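FdxN element excision controlling factor protein (Anabaena variabilis, PDB 2OKF) probably binds nucleic acid and is thought to help control excision of the fdxN element, a site-specific recombination of nitrogen-fixation genes in cyanobacteria. Local coordinates at residues 114-117 / 118-122. Sequence-based numbering, arbitrary orientation.
Sequences PKEI and IIENQ. With ACT (acetate ion), chain D.
Asn121 closes on Ile117 at the C-terminal end of helix 112-120, which finishes in a Schellman motif with Gln122 as its positive-phi C-prime residue. The carbonyl O of Ile117 is gripped twice. Asn121 N hydrogen-bonds to Ile117 O at 3.0 Å. Asn121 ND2 does so from the opposite face of the carbonyl plane, 2.9 Å from Ile117 O. The oxygen lies almost in the amide plane of Asn121. With CG beside its own backbone N (chi1 -70°), the amide turns back along the helix, and ND2 also lies against Ile117 CG2.

One residue earlier, the carboxylate planes of Glu116 and Glu120 stand 83° apart. Glu116 OE2 and Glu120 OE2 are 2.5 Å apart, so one acid probably holds a proton. Arg88 and Lys89 of the second subunit form long, weak ion pairs with Glu120. Replacing Glu120 with an alanine would remove the carboxylate, and is likely to leave Glu116 freer to turn and Arg88 and Lys89 of the second subunit without even this weak ion pairing.

Ile117 and Ile118 pack on Phe73 of helix 69-90. Arg84 NH1 from that helix hydrogen-bonds to Asn121 O. Beyond the helix end, Gln122 NE2 donates to acetate OXT at 2.9 Å.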
ATOM      1  N   PRO A 114     -10.430  -6.930  -5.384  1.00 22.08           N
ATOM      2  CA  PRO A 114     -10.390  -5.880  -4.354  1.00 22.08           C
ATOM      3  C   PRO A 114     -11.208  -6.233  -3.141  1.00 22.79           C
ATOM      4  O   PRO A 114     -10.802  -5.946  -2.010  1.00 22.93           O
ATOM      5  CB  PRO A 114     -11.031  -4.673  -5.049  1.00 25.00           C
ATOM      6  CG  PRO A 114     -10.897  -4.938  -6.480  1.00 24.44           C
ATOM      7  CD  PRO A 114     -10.891  -6.422  -6.686  1.00 24.61           C
ATOM      8  N   LYS A 115     -12.371  -6.838  -3.369  1.00 23.45           N
ATOM      9  CA  LYS A 115     -13.191  -7.249  -2.253  1.00 24.00           C
ATOM     10  C   LYS A 115     -12.388  -8.173  -1.315  1.00 24.78           C
ATOM     11  O   LYS A 115     -12.367  -8.003  -0.112  1.00 24.37           O
ATOM     12  CB  LYS A 115     -14.472  -7.939  -2.737  1.00 24.22           C
ATOM     13  CG  LYS A 115     -15.339  -8.458  -1.615  1.00 27.09           C
ATOM     14  CD  LYS A 115     -16.583  -9.199  -2.146  1.00 31.38           C
ATOM     15  CE  LYS A 115     -17.628  -8.250  -2.729  1.00 43.29           C
ATOM     16  NZ  LYS A 115     -18.296  -7.407  -1.690  1.00 52.34           N
ATOM     17  N   GLU A 116     -11.714  -9.155  -1.884  1.00 21.47           N
ATOM     18  CA  GLU A 116     -10.925 -10.115  -1.072  1.00 21.19           C
ATOM     19  C   GLU A 116      -9.744  -9.428  -0.363  1.00 22.63           C
ATOM     20  O   GLU A 116      -9.467  -9.687   0.813  1.00 22.64           O
ATOM     21  CB  GLU A 116     -10.496 -11.293  -1.932  1.00 21.07           C
ATOM     22  CG  GLU A 116      -9.602 -12.301  -1.258  1.00 22.79           C
ATOM     23  CD  GLU A 116     -10.297 -13.109  -0.174  1.00 21.83           C
ATOM     24  OE1 GLU A 116     -11.540 -13.150  -0.139  1.00 25.62           O
ATOM     25  OE2 GLU A 116      -9.531 -13.763   0.594  1.00 22.78           O
ATOM     26  N   ILE A 117      -9.016  -8.558  -1.072  1.00 21.37           N
ATOM     27  CA  ILE A 117      -7.888  -7.898  -0.429  1.00 22.65           C
ATOM     28  C   ILE A 117      -8.296  -7.041   0.765  1.00 21.63           C
ATOM     29  O   ILE A 117      -7.672  -7.047   1.824  1.00 21.37           O
ATOM     30  CB  ILE A 117      -7.116  -7.025  -1.432  1.00 23.25           C
ATOM     31  CG1 ILE A 117      -6.406  -7.902  -2.426  1.00 25.51           C
ATOM     32  CG2 ILE A 117      -6.134  -6.103  -0.668  1.00 27.84           C
ATOM     33  CD1 ILE A 117      -5.304  -8.861  -1.849  1.00 25.41           C
ATOM     34  N   ILE A 118      -9.410  -6.323   0.622  1.00 20.76           N
ATOM     35  CA  ILE A 118      -9.957  -5.518   1.700  1.00 21.90           C
ATOM     36  C   ILE A 118     -10.240  -6.371   2.914  1.00 21.95           C
ATOM     37  O   ILE A 118      -9.873  -6.025   4.046  1.00 22.00           O
ATOM     38  CB  ILE A 118     -11.261  -4.821   1.236  1.00 22.88           C
ATOM     39  CG1 ILE A 118     -10.951  -3.668   0.263  1.00 23.69           C
ATOM     40  CG2 ILE A 118     -12.091  -4.340   2.398  1.00 23.86           C
ATOM     41  CD1 ILE A 118     -10.290  -2.467   0.887  1.00 23.54           C
ATOM     42  N   ILE A 119     -10.909  -7.499   2.712  1.00 21.41           N
ATOM     43  CA  ILE A 119     -11.268  -8.372   3.810  0.80 22.22           C
ATOM     44  C   ILE A 119     -10.022  -9.026   4.392  1.00 22.59           C
ATOM     45  O   ILE A 119      -9.861  -9.137   5.609  1.00 23.72           O
ATOM     46  CB  ILE A 119     -12.261  -9.447   3.347  0.80 23.99           C
ATOM     47  CG1 ILE A 119     -13.547  -8.792   2.860  0.80 28.98           C
ATOM     48  CG2 ILE A 119     -12.527 -10.388   4.485  0.80 29.43           C
ATOM     49  CD1 ILE A 119     -14.411  -9.710   2.059  0.80 29.86           C
ATOM     50  N   GLU A 120      -9.094  -9.457   3.517  1.00 20.39           N
ATOM     51  CA  GLU A 120      -7.901 -10.105   4.054  1.00 21.16           C
ATOM     52  C   GLU A 120      -7.057  -9.206   4.934  1.00 21.78           C
ATOM     53  O   GLU A 120      -6.294  -9.663   5.782  1.00 23.80           O
ATOM     54  CB  GLU A 120      -7.010 -10.661   2.932  1.00 21.69           C
ATOM     55  CG  GLU A 120      -7.556 -11.817   2.128  1.00 19.80           C
ATOM     56  CD  GLU A 120      -6.615 -12.370   1.031  1.00 21.63           C
ATOM     57  OE1 GLU A 120      -5.465 -11.907   0.898  1.00 22.23           O
ATOM     58  OE2 GLU A 120      -7.068 -13.317   0.326  1.00 21.85           O
ATOM     59  N   ASN A 121      -7.145  -7.892   4.674  1.00 22.01           N
ATOM     60  CA  ASN A 121      -6.345  -6.909   5.371  1.00 21.14           C
ATOM     61  C   ASN A 121      -7.114  -6.057   6.382  1.00 22.67           C
ATOM     62  O   ASN A 121      -6.595  -5.070   6.895  1.00 23.28           O
ATOM     63  CB  ASN A 121      -5.616  -6.037   4.338  1.00 21.94           C
ATOM     64  CG  ASN A 121      -4.547  -6.829   3.648  1.00 22.01           C
ATOM     65  OD1 ASN A 121      -3.440  -6.999   4.205  1.00 23.70           O
ATOM     66  ND2 ASN A 121      -4.882  -7.442   2.525  1.00 20.88           N
ATOM     67  N   GLN A 122      -8.333  -6.471   6.684  1.00 21.54           N
ATOM     68  CA  GLN A 122      -9.169  -5.728   7.667  1.00 23.50           C
ATOM     69  C   GLN A 122      -9.269  -4.232   7.373  1.00 23.01           C
ATOM     70  O   GLN A 122      -9.207  -3.378   8.288  1.00 23.35           O
ATOM     71  CB  GLN A 122      -8.699  -5.945   9.107  1.00 25.90           C
ATOM     72  CG  GLN A 122      -8.630  -7.367   9.502  1.00 27.90           C
ATOM     73  CD  GLN A 122      -7.371  -8.061   8.996  1.00 28.02           C
ATOM     74  OE1 GLN A 122      -6.242  -7.488   8.959  1.00 30.23           O
ATOM     75  NE2 GLN A 122      -7.549  -9.334   8.587  1.00 32.97           N
TER
HETATM   76  C   ACT D 141      -4.124 -11.208   8.269  1.00 50.40           C
HETATM   77  O   ACT D 141      -3.923 -10.612   7.170  1.00 47.98           O
HETATM   78  OXT ACT D 141      -5.250 -11.064   8.815  1.00 50.39           O
HETATM   79  CH3 ACT D 141      -3.070 -12.037   8.936  1.00 48.91           C